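Local coordinates for phosphoribosylaminoimidazole-succinocarboxamide synthase (Pyrococcus horikoshii, PDB 3U55), which catalyses the ATP-dependent joining of L-aspartate to the carboxylate of carboxyaminoimidazole ribonucleotide, giving SAICAR in de novo purine biosynthesis, at residues I24-D29 and G75-V80; K58-H63 and N157-D162; L208-F213 and E222-I227. One frame throughout, in Å; residues are numbered along the deposited sequence. Where two conformers were deposited one is given.

Contact 1: I24-D29 and G75-V80; sequences IMEFKD and GNRLIV
Met25 and Leu78 face each other as a hydrogen-bonded pair of two antiparallel strands, their side chains lying side by side on one face of the sheet. Their backbones exchange two N-H...O bonds, Met25 N to Leu78 O and Leu78 N to Met25 O, each 2.8 Å. The methionine chain runs extended, then bends at its last torsion (chi3 67°), which brings CE against Leu78 CD1 at 3.9 Å and equally against CG1 of Val80, whose side chain it crosses at about a right angle. A flexible thioether suits this place because its terminal methyl can fit between two branched neighbours. Phe27 continues the same apolar face: its ring atom CE2 lies 3.9 Å from Leu78 CG, the two side chains crossing at a slant, while Asn76 O sits near the ring plane and also accepts from Phe27 N at 2.9 Å.

On the other face, Ile24 and Ile79 also cross aslant, CD1 of Ile24 reaching CG1 of Ile79 at 3.8 Å. Next to them Glu26 and Arg77 lie alongside and point the same way; their long stems can pack while the charged ends lie further out, and in one of its two conformers Arg77 NE bonds to Ala73 O. Asn76 ends the pairing: its short amide can reach back, ND2 making a weak bond to Phe27 O, and a water links the same nitrogen to Asp29 OD2, a carboxylate oxygen that also accepts from Gly46 N.

This is the central pairing of a four-stranded antiparallel sheet, with strand 13-17 beyond 22-27 and strand 69-72 beyond 77-81. Helix 45-62 packs on the Phe27 and Leu78 face through Ala50, Ser53 and Val54, while Met25 also touches Lys13 and Met15 of strand 13-17.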
loop_
_atom_site.group_PDB
_atom_site.type_symbol
_atom_site.label_atom_id
_atom_site.label_comp_id
_atom_site.label_asym_id
_atom_site.label_seq_id
_atom_site.Cartn_x
_atom_site.Cartn_y
_atom_site.Cartn_z
ATOM N N ILE A 24 -2.245 16.564 28.342
ATOM C CA ILE A 24 -2.318 15.328 29.107
ATOM C C ILE A 24 -2.746 14.187 28.200
ATOM O O ILE A 24 -3.745 14.290 27.488
ATOM C CB ILE A 24 -3.299 15.445 30.302
ATOM C CG1 ILE A 24 -2.784 16.453 31.340
ATOM C CG2 ILE A 24 -3.585 14.060 30.919
ATOM C CD1 ILE A 24 -1.472 16.078 32.032
ATOM N N MET A 25 -1.972 13.110 28.216
ATOM C CA MET A 25 -2.403 11.868 27.599
ATOM C C MET A 25 -2.796 10.904 28.711
ATOM O O MET A 25 -1.963 10.527 29.537
ATOM C CB MET A 25 -1.307 11.269 26.722
ATOM C CG MET A 25 -1.714 9.975 26.020
ATOM S SD MET A 25 -0.482 9.454 24.802
ATOM C CE MET A 25 0.901 9.041 25.853
ATOM N N GLU A 26 -4.069 10.521 28.718
ATOM C CA GLU A 26 -4.637 9.699 29.789
ATOM C C GLU A 26 -5.048 8.330 29.259
ATOM O O GLU A 26 -5.780 8.238 28.284
ATOM C CB GLU A 26 -5.834 10.420 30.413
ATOM C CG GLU A 26 -6.536 9.663 31.536
ATOM C CD GLU A 26 -7.806 10.355 31.988
ATOM O OE1 GLU A 26 -8.879 9.718 31.927
ATOM O OE2 GLU A 26 -7.732 11.537 32.389
ATOM N N PHE A 27 -4.563 7.274 29.911
ATOM C CA PHE A 27 -4.839 5.901 29.491
ATOM C C PHE A 27 -6.057 5.357 30.238
ATOM O O PHE A 27 -6.127 5.443 31.463
ATOM C CB PHE A 27 -3.627 5.008 29.756
ATOM C CG PHE A 27 -2.420 5.326 28.901
ATOM C CD1 PHE A 27 -2.026 4.458 27.891
ATOM C CD2 PHE A 27 -1.668 6.476 29.121
ATOM C CE1 PHE A 27 -0.905 4.731 27.105
ATOM C CE2 PHE A 27 -0.548 6.763 28.341
ATOM C CZ PHE A 27 -0.165 5.887 27.333
ATOM N N LYS A 28 -7.003 4.790 29.496
ATOM C CA LYS A 28 -8.248 4.282 30.072
ATOM C C LYS A 28 -8.278 2.756 30.078
ATOM O O LYS A 28 -7.430 2.109 29.461
ATOM C CB LYS A 28 -9.454 4.833 29.301
ATOM C CG LYS A 28 -9.626 6.342 29.397
ATOM C CD LYS A 28 -10.705 6.829 28.442
ATOM N N ASP A 29 -9.256 2.186 30.779
ATOM C CA ASP A 29 -9.392 0.730 30.875
ATOM C C ASP A 29 -10.169 0.118 29.708
ATOM O O ASP A 29 -10.265 -1.108 29.599
ATOM C CB ASP A 29 -10.020 0.334 32.217
ATOM C CG ASP A 29 -9.059 0.501 33.388
ATOM O OD1 ASP A 29 -9.493 0.302 34.545
ATOM O OD2 ASP A 29 -7.871 0.829 33.160
ATOM N N GLY A 75 -1.428 8.793 38.545
ATOM C CA GLY A 75 -2.430 7.865 38.023
ATOM C C GLY A 75 -2.030 7.305 36.669
ATOM O O GLY A 75 -0.925 6.788 36.511
ATOM N N ASN A 76 -2.938 7.415 35.701
ATOM C CA ASN A 76 -2.716 6.921 34.342
ATOM C C ASN A 76 -2.472 8.057 33.353
ATOM O O ASN A 76 -2.785 7.927 32.165
ATOM C CB ASN A 76 -3.928 6.123 33.863
ATOM C CG ASN A 76 -4.224 4.916 34.726
ATOM O OD1 ASN A 76 -3.436 4.542 35.598
ATOM N ND2 ASN A 76 -5.370 4.291 34.479
ATOM N N ARG A 77 -1.918 9.160 33.847
ATOM C CA ARG A 77 -1.743 10.384 33.063
ATOM C C ARG A 77 -0.278 10.656 32.747
ATOM O O ARG A 77 0.580 10.602 33.641
ATOM C CB ARG A 77 -2.319 11.592 33.816
ATOM C CG ARG A 77 -3.811 11.528 34.104
ATOM C CD ARG A 77 -4.255 12.738 34.920
ATOM N NE ARG A 77 -3.576 12.808 36.212
ATOM C CZ ARG A 77 -4.067 12.302 37.341
ATOM N NH1 ARG A 77 -5.241 11.686 37.339
ATOM N NH2 ARG A 77 -3.381 12.407 38.470
ATOM N N LEU A 78 0.001 10.948 31.478
ATOM C CA LEU A 78 1.318 11.387 31.044
ATOM C C LEU A 78 1.203 12.822 30.552
ATOM O O LEU A 78 0.187 13.205 29.975
ATOM C CB LEU A 78 1.868 10.507 29.911
ATOM C CG LEU A 78 2.071 8.996 30.071
ATOM C CD1 LEU A 78 3.086 8.497 29.030
ATOM C CD2 LEU A 78 2.528 8.639 31.472
ATOM N N ILE A 79 2.242 13.611 30.796
ATOM C CA ILE A 79 2.361 14.927 30.184
ATOM C C ILE A 79 3.208 14.755 28.934
ATOM O O ILE A 79 4.307 14.207 28.995
ATOM C CB ILE A 79 3.004 15.961 31.117
ATOM C CG1 ILE A 79 2.256 16.014 32.454
ATOM C CG2 ILE A 79 2.984 17.343 30.460
ATOM C CD1 ILE A 79 3.026 16.707 33.551
ATOM N N VAL A 80 2.664 15.210 27.810
ATOM C CA VAL A 80 3.275 15.028 26.500
ATOM C C VAL A 80 3.348 16.361 25.754
ATOM O O VAL A 80 2.552 17.270 26.005
ATOM C CB VAL A 80 2.532 13.944 25.641
ATOM C CG1 VAL A 80 2.596 12.571 26.317
ATOM C CG2 VAL A 80 1.076 14.339 25.357
HETATM O O HOH W 1 -6.016 1.693 34.936
#

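Contact 2: K58-H63 and N157-D162; sequences KLLEEH and NEILKD
Apolar helix-to-helix packing joins the C-terminal end of helix 45-62 to the C-terminal half of helix 143-165, carried by one isoleucine set among two leucines and a histidine. The two helical segments run 124° apart with their axes 10.4 Å away at closest approach, so side-chain ends, rather than backbones, make the contact. Ile159 starts out toward the other helix, and with chi1 at -60° its CG2 lies anti to the backbone N, CG1 beside it, which parts the two arms. CG2 is 3.9 Å from both Leu59 CG and Leu60 CD2, and stands over one face of the His63 ring, 4.0 Å from its centroid, in a CH-pi contact. The other branch ends in CD1, which presses on His63 CB at 3.6 Å. A beta-branched side chain suits the place, since its two arms can serve separate neighbours. Leu160 adds a lesser contact, its CD2 meeting Leu60 CD2 at 4.1 Å.

His63, the first residue to leave helical geometry, bonds to its own helix: ND1 donates to Leu59 O at 3.1 Å. That carbonyl oxygen also takes the hydrogen of His63 N, the two donors arriving from opposite faces of the carbonyl plane. With Leu59 O in the ring plane, the bond should limit rotation of the imidazole and so help keep one face toward Ile159.

Around this patch, Ile65 in the loop after helix 45-62 touches both Leu60 and Ile159, and Leu60 also meets Val156. Beyond helix 143-165, Leu160 packs on Leu171 of strand 169-180, the strand at the branch of the six-stranded sheet.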
loop_
_atom_site.group_PDB
_atom_site.type_symbol
_atom_site.label_atom_id
_atom_site.label_comp_id
_atom_site.label_asym_id
_atom_site.label_seq_id
_atom_site.Cartn_x
_atom_site.Cartn_y
_atom_site.Cartn_z
ATOM N N LYS A 58 11.299 6.329 27.715
ATOM C CA LYS A 58 12.564 6.641 28.382
ATOM C C LYS A 58 13.730 5.895 27.741
ATOM O O LYS A 58 14.787 6.484 27.501
ATOM C CB LYS A 58 12.481 6.339 29.882
ATOM C CG LYS A 58 11.721 7.392 30.675
ATOM C CD LYS A 58 11.513 6.947 32.117
ATOM C CE LYS A 58 10.950 8.078 32.967
ATOM N NZ LYS A 58 10.580 7.607 34.333
ATOM N N LEU A 59 13.522 4.614 27.431
ATOM C CA LEU A 59 14.539 3.807 26.745
ATOM C C LEU A 59 14.916 4.392 25.375
ATOM O O LEU A 59 16.102 4.518 25.043
ATOM C CB LEU A 59 14.071 2.350 26.609
ATOM C CG LEU A 59 14.887 1.387 25.737
ATOM C CD1 LEU A 59 16.196 0.983 26.411
ATOM C CD2 LEU A 59 14.049 0.152 25.415
ATOM N N LEU A 60 13.909 4.757 24.586
ATOM C CA LEU A 60 14.144 5.331 23.256
ATOM C C LEU A 60 14.856 6.681 23.326
ATOM O O LEU A 60 15.748 6.965 22.519
ATOM C CB LEU A 60 12.827 5.433 22.482
ATOM C CG LEU A 60 12.159 4.087 22.195
ATOM C CD1 LEU A 60 10.785 4.305 21.592
ATOM C CD2 LEU A 60 13.036 3.246 21.260
ATOM N N GLU A 61 14.483 7.498 24.306
ATOM C CA GLU A 61 15.127 8.800 24.506
ATOM C C GLU A 61 16.620 8.645 24.810
ATOM O O GLU A 61 17.443 9.419 24.314
ATOM C CB GLU A 61 14.429 9.595 25.613
ATOM C CG GLU A 61 13.069 10.189 25.225
ATOM C CD GLU A 61 13.170 11.443 24.363
ATOM O OE1 GLU A 61 12.112 11.929 23.903
ATOM O OE2 GLU A 61 14.295 11.946 24.139
ATOM N N GLU A 62 16.956 7.633 25.607
ATOM C CA GLU A 62 18.348 7.317 25.947
ATOM C C GLU A 62 19.143 6.925 24.707
ATOM O O GLU A 62 20.354 7.137 24.641
ATOM C CB GLU A 62 18.408 6.186 26.975
ATOM C CG GLU A 62 17.998 6.600 28.387
ATOM C CD GLU A 62 18.078 5.464 29.405
ATOM O OE1 GLU A 62 18.156 5.764 30.616
ATOM O OE2 GLU A 62 18.057 4.281 29.007
ATOM N N HIS A 63 18.442 6.355 23.729
ATOM C CA HIS A 63 19.036 5.963 22.457
ATOM C C HIS A 63 18.908 7.046 21.377
ATOM O O HIS A 63 19.128 6.776 20.198
ATOM C CB HIS A 63 18.410 4.652 21.974
ATOM C CG HIS A 63 18.972 3.434 22.635
ATOM N ND1 HIS A 63 18.569 3.007 23.881
ATOM C CD2 HIS A 63 19.913 2.553 22.222
ATOM C CE1 HIS A 63 19.235 1.914 24.207
ATOM N NE2 HIS A 63 20.058 1.618 23.218
ATOM N N ASN A 157 12.566 0.058 16.119
ATOM C CA ASN A 157 12.440 -1.392 16.017
ATOM C C ASN A 157 13.665 -2.106 16.578
ATOM O O ASN A 157 13.517 -2.984 17.416
ATOM C CB ASN A 157 12.169 -1.816 14.580
ATOM C CG ASN A 157 11.905 -3.316 14.446
ATOM O OD1 ASN A 157 11.199 -3.922 15.258
ATOM N ND2 ASN A 157 12.475 -3.917 13.407
ATOM N N GLU A 158 14.861 -1.713 16.136
ATOM C CA GLU A 158 16.099 -2.354 16.605
ATOM C C GLU A 158 16.247 -2.279 18.126
ATOM O O GLU A 158 16.532 -3.290 18.774
ATOM C CB GLU A 158 17.332 -1.760 15.907
ATOM C CG GLU A 158 17.443 -2.099 14.419
ATOM C CD GLU A 158 17.427 -3.598 14.140
ATOM O OE1 GLU A 158 16.487 -4.074 13.457
ATOM O OE2 GLU A 158 18.343 -4.304 14.614
ATOM N N ILE A 159 16.046 -1.086 18.682
ATOM C CA ILE A 159 16.152 -0.849 20.126
ATOM C C ILE A 159 15.163 -1.692 20.926
ATOM O O ILE A 159 15.554 -2.360 21.893
ATOM C CB ILE A 159 15.936 0.646 20.486
ATOM C CG1 ILE A 159 16.985 1.522 19.793
ATOM C CG2 ILE A 159 15.961 0.849 22.010
ATOM C CD1 ILE A 159 16.492 2.930 19.450
ATOM N N LEU A 160 13.891 -1.659 20.528
ATOM C CA LEU A 160 12.848 -2.397 21.242
ATOM C C LEU A 160 13.027 -3.906 21.127
ATOM O O LEU A 160 12.939 -4.610 22.130
ATOM C CB LEU A 160 11.448 -1.992 20.768
ATOM C CG LEU A 160 11.011 -0.538 20.980
ATOM C CD1 LEU A 160 9.598 -0.361 20.433
ATOM C CD2 LEU A 160 11.073 -0.128 22.452
ATOM N N LYS A 161 13.298 -4.385 19.914
ATOM C CA LYS A 161 13.455 -5.822 19.689
ATOM C C LYS A 161 14.643 -6.379 20.477
ATOM O O LYS A 161 14.516 -7.434 21.093
ATOM C CB LYS A 161 13.519 -6.172 18.189
ATOM C CG LYS A 161 14.870 -5.978 17.501
ATOM C CD LYS A 161 14.699 -5.763 15.996
ATOM C CE LYS A 161 14.069 -6.957 15.311
ATOM N NZ LYS A 161 15.080 -7.985 14.945
ATOM N N ASP A 162 15.768 -5.656 20.491
ATOM C CA ASP A 162 16.958 -6.068 21.259
ATOM C C ASP A 162 16.672 -6.106 22.760
ATOM O O ASP A 162 16.987 -7.083 23.441
ATOM C CB ASP A 162 18.142 -5.132 20.994
ATOM C CG ASP A 162 18.738 -5.299 19.602
ATOM O OD1 ASP A 162 18.446 -6.306 18.916
ATOM O OD2 ASP A 162 19.511 -4.407 19.188
#

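Contact 3: L208-F213 and E222-I227; sequences LDKDVF and EAYKEI. With SO4 (sulfate ion), chain C.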
loop_
_atom_site.group_PDB
_atom_site.type_symbol
_atom_site.label_atom_id
_atom_site.label_comp_id
_atom_site.label_asym_id
_atom_site.label_seq_id
_atom_site.Cartn_x
_atom_site.Cartn_y
_atom_site.Cartn_z
ATOM N N LEU A 208 1.259 -12.013 24.378
ATOM C CA LEU A 208 1.207 -11.248 25.613
ATOM C C LEU A 208 0.869 -9.802 25.247
ATOM O O LEU A 208 1.634 -8.879 25.520
ATOM C CB LEU A 208 2.545 -11.344 26.349
ATOM C CG LEU A 208 2.955 -12.724 26.882
ATOM C CD1 LEU A 208 4.400 -12.716 27.365
ATOM C CD2 LEU A 208 2.009 -13.174 27.995
ATOM N N ASP A 209 -0.293 -9.639 24.615
ATOM C CA ASP A 209 -0.702 -8.382 23.996
ATOM C C ASP A 209 -2.205 -8.364 23.736
ATOM O O ASP A 209 -2.938 -9.250 24.190
ATOM C CB ASP A 209 0.060 -8.171 22.676
ATOM C CG ASP A 209 -0.095 -9.347 21.713
ATOM O OD1 ASP A 209 0.899 -9.725 21.059
ATOM O OD2 ASP A 209 -1.209 -9.900 21.614
ATOM N N LYS A 210 -2.651 -7.359 22.986
ATOM C CA LYS A 210 -4.064 -7.180 22.668
ATOM C C LYS A 210 -4.721 -8.358 21.918
ATOM O O LYS A 210 -5.944 -8.481 21.928
ATOM C CB LYS A 210 -4.248 -5.875 21.890
ATOM C CG LYS A 210 -5.661 -5.312 21.909
ATOM C CD LYS A 210 -5.712 -4.055 21.060
ATOM C CE LYS A 210 -7.096 -3.481 21.005
ATOM N NZ LYS A 210 -7.166 -2.273 20.126
ATOM N N ASP A 211 -3.924 -9.217 21.280
ATOM C CA ASP A 211 -4.467 -10.401 20.584
ATOM C C ASP A 211 -5.166 -11.376 21.544
ATOM O O ASP A 211 -6.023 -12.161 21.130
ATOM C CB ASP A 211 -3.387 -11.135 19.779
ATOM C CG ASP A 211 -3.149 -10.521 18.398
ATOM O OD1 ASP A 211 -3.988 -9.729 17.914
ATOM O OD2 ASP A 211 -2.122 -10.858 17.780
ATOM N N VAL A 212 -4.792 -11.314 22.819
ATOM C CA VAL A 212 -5.444 -12.090 23.877
ATOM C C VAL A 212 -6.912 -11.666 24.007
ATOM O O VAL A 212 -7.786 -12.503 24.231
ATOM C CB VAL A 212 -4.677 -11.943 25.217
ATOM C CG1 VAL A 212 -5.483 -12.489 26.401
ATOM C CG2 VAL A 212 -3.336 -12.655 25.124
ATOM N N PHE A 213 -7.168 -10.367 23.844
ATOM C CA PHE A 213 -8.527 -9.825 23.801
ATOM C C PHE A 213 -9.190 -10.034 22.440
ATOM O O PHE A 213 -10.344 -10.455 22.382
ATOM C CB PHE A 213 -8.526 -8.340 24.184
ATOM C CG PHE A 213 -9.802 -7.611 23.845
ATOM C CD1 PHE A 213 -11.014 -7.963 24.444
ATOM C CD2 PHE A 213 -9.789 -6.561 22.934
ATOM C CE1 PHE A 213 -12.188 -7.283 24.130
ATOM C CE2 PHE A 213 -10.959 -5.868 22.618
ATOM C CZ PHE A 213 -12.161 -6.231 23.218
ATOM N N GLU A 222 -3.883 -10.470 32.968
ATOM C CA GLU A 222 -2.778 -11.363 33.334
ATOM C C GLU A 222 -1.635 -11.319 32.313
ATOM O O GLU A 222 -0.465 -11.325 32.698
ATOM C CB GLU A 222 -3.267 -12.799 33.554
ATOM C CG GLU A 222 -4.232 -12.966 34.734
ATOM C CD GLU A 222 -3.730 -12.322 36.019
ATOM O OE1 GLU A 222 -4.403 -11.389 36.514
ATOM O OE2 GLU A 222 -2.662 -12.737 36.526
ATOM N N ALA A 223 -1.981 -11.259 31.027
ATOM C CA ALA A 223 -0.985 -11.160 29.957
ATOM C C ALA A 223 -0.200 -9.844 30.040
ATOM O O ALA A 223 1.025 -9.842 29.926
ATOM C CB ALA A 223 -1.641 -11.321 28.586
ATOM N N TYR A 224 -0.910 -8.735 30.268
ATOM C CA TYR A 224 -0.283 -7.411 30.360
ATOM C C TYR A 224 0.569 -7.279 31.625
ATOM O O TYR A 224 1.607 -6.609 31.611
ATOM C CB TYR A 224 -1.341 -6.296 30.315
ATOM C CG TYR A 224 -1.920 -5.966 28.945
ATOM C CD1 TYR A 224 -2.181 -6.967 27.999
ATOM C CD2 TYR A 224 -2.242 -4.649 28.609
ATOM C CE1 TYR A 224 -2.735 -6.662 26.749
ATOM C CE2 TYR A 224 -2.791 -4.334 27.367
ATOM C CZ TYR A 224 -3.038 -5.343 26.445
ATOM O OH TYR A 224 -3.575 -5.024 25.217
ATOM N N LYS A 225 0.123 -7.915 32.711
ATOM C CA LYS A 225 0.902 -7.971 33.954
ATOM C C LYS A 225 2.213 -8.714 33.736
ATOM O O LYS A 225 3.261 -8.288 34.226
ATOM C CB LYS A 225 0.120 -8.670 35.070
ATOM C CG LYS A 225 -0.929 -7.819 35.762
ATOM C CD LYS A 225 -1.691 -8.660 36.785
ATOM C CE LYS A 225 -2.602 -7.814 37.651
ATOM N NZ LYS A 225 -3.364 -8.643 38.628
ATOM N N GLU A 226 2.139 -9.822 33.000
ATOM C CA GLU A 226 3.292 -10.678 32.733
ATOM C C GLU A 226 4.369 -9.891 31.990
ATOM O O GLU A 226 5.545 -9.953 32.348
ATOM C CB GLU A 226 2.868 -11.911 31.928
ATOM C CG GLU A 226 3.349 -13.240 32.508
ATOM C CD GLU A 226 4.648 -13.727 31.897
ATOM O OE1 GLU A 226 5.694 -13.673 32.584
ATOM O OE2 GLU A 226 4.621 -14.175 30.730
ATOM N N ILE A 227 3.951 -9.143 30.968
ATOM C CA ILE A 227 4.834 -8.220 30.251
ATOM C C ILE A 227 5.474 -7.228 31.216
ATOM O O ILE A 227 6.697 -7.064 31.224
ATOM C CB ILE A 227 4.079 -7.455 29.120
ATOM C CG1 ILE A 227 3.749 -8.391 27.957
ATOM C CG2 ILE A 227 4.886 -6.247 28.629
ATOM C CD1 ILE A 227 4.968 -8.874 27.146
HETATM S S SO4 C . -7.945 -3.263 16.286
HETATM O O1 SO4 C . -7.541 -3.498 17.667
HETATM O O2 SO4 C . -8.957 -2.212 16.260
HETATM O O3 SO4 C . -6.775 -2.843 15.517
HETATM O O4 SO4 C . -8.501 -4.494 15.726
#
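Leu208 packs on Ala223 and Ile227 where a capped turn into short helix 211-214 meets helix 220-232, in the C-terminal part of the SAICAR synthetase fold. The cap is Asp209 OD2, which accepts from Asp211 N at 2.8 Å. On the tight side, CB of Leu208 meets Ile227 CD1 at 3.6 Å, and its CD2 lies 4.1 Å from CB of Ala223, a small residue that lets the CA atoms of Leu208 and Ala223 come within 4.9 Å. Val212 CG2 closes on the same alanine methyl. Leu208 O is buried under Ile227 with no polar partner in the model; Asp209 N likewise lacks one. The Tyr224 ring lies obliquely to the Asp209-Lys210 backbone, CE1 being 3.5 Å from Asp209 C, and its hydroxyl bonds to Asp195.

Towards the outside the packing gives way to charged groups. Glu226 comes nearest to the leucine with OE2, 3.7 Å from Leu208 CD1, and OE2 forms a salt bridge with Arg230. Lys210 passes its stem beside the tyrosine hydroxyl and runs out extended to bond Thr32 O with NZ. A sulfate ion, probably from crystallization, is bonded by Arg214 NH1 and Phe34 N, and Lys210 NZ reaches its O1 at 2.8 Å.

From the N terminus, strand 22-27 enters contact 1, and segment 75-80 returns 46 residues after segment 24-29 ends, beyond helix 45-62 and strand 69-72. Contact 2 opens on that helix, inside the loop of contact 1, and closes on helix 143-165, so the two cross along the chain: the helix lying on the four-stranded sheet is tied to the part of the fold carrying the six-stranded one. Contact 3 follows in series and closes only a short loop, yet Tyr224 and Ile227 also touch helix 45-62, at Leu48 and Leu52 among others. That helix takes part in contact 2 and touches residues of contacts 1 and 3; the three centres lie about 19 to 21 Å apart.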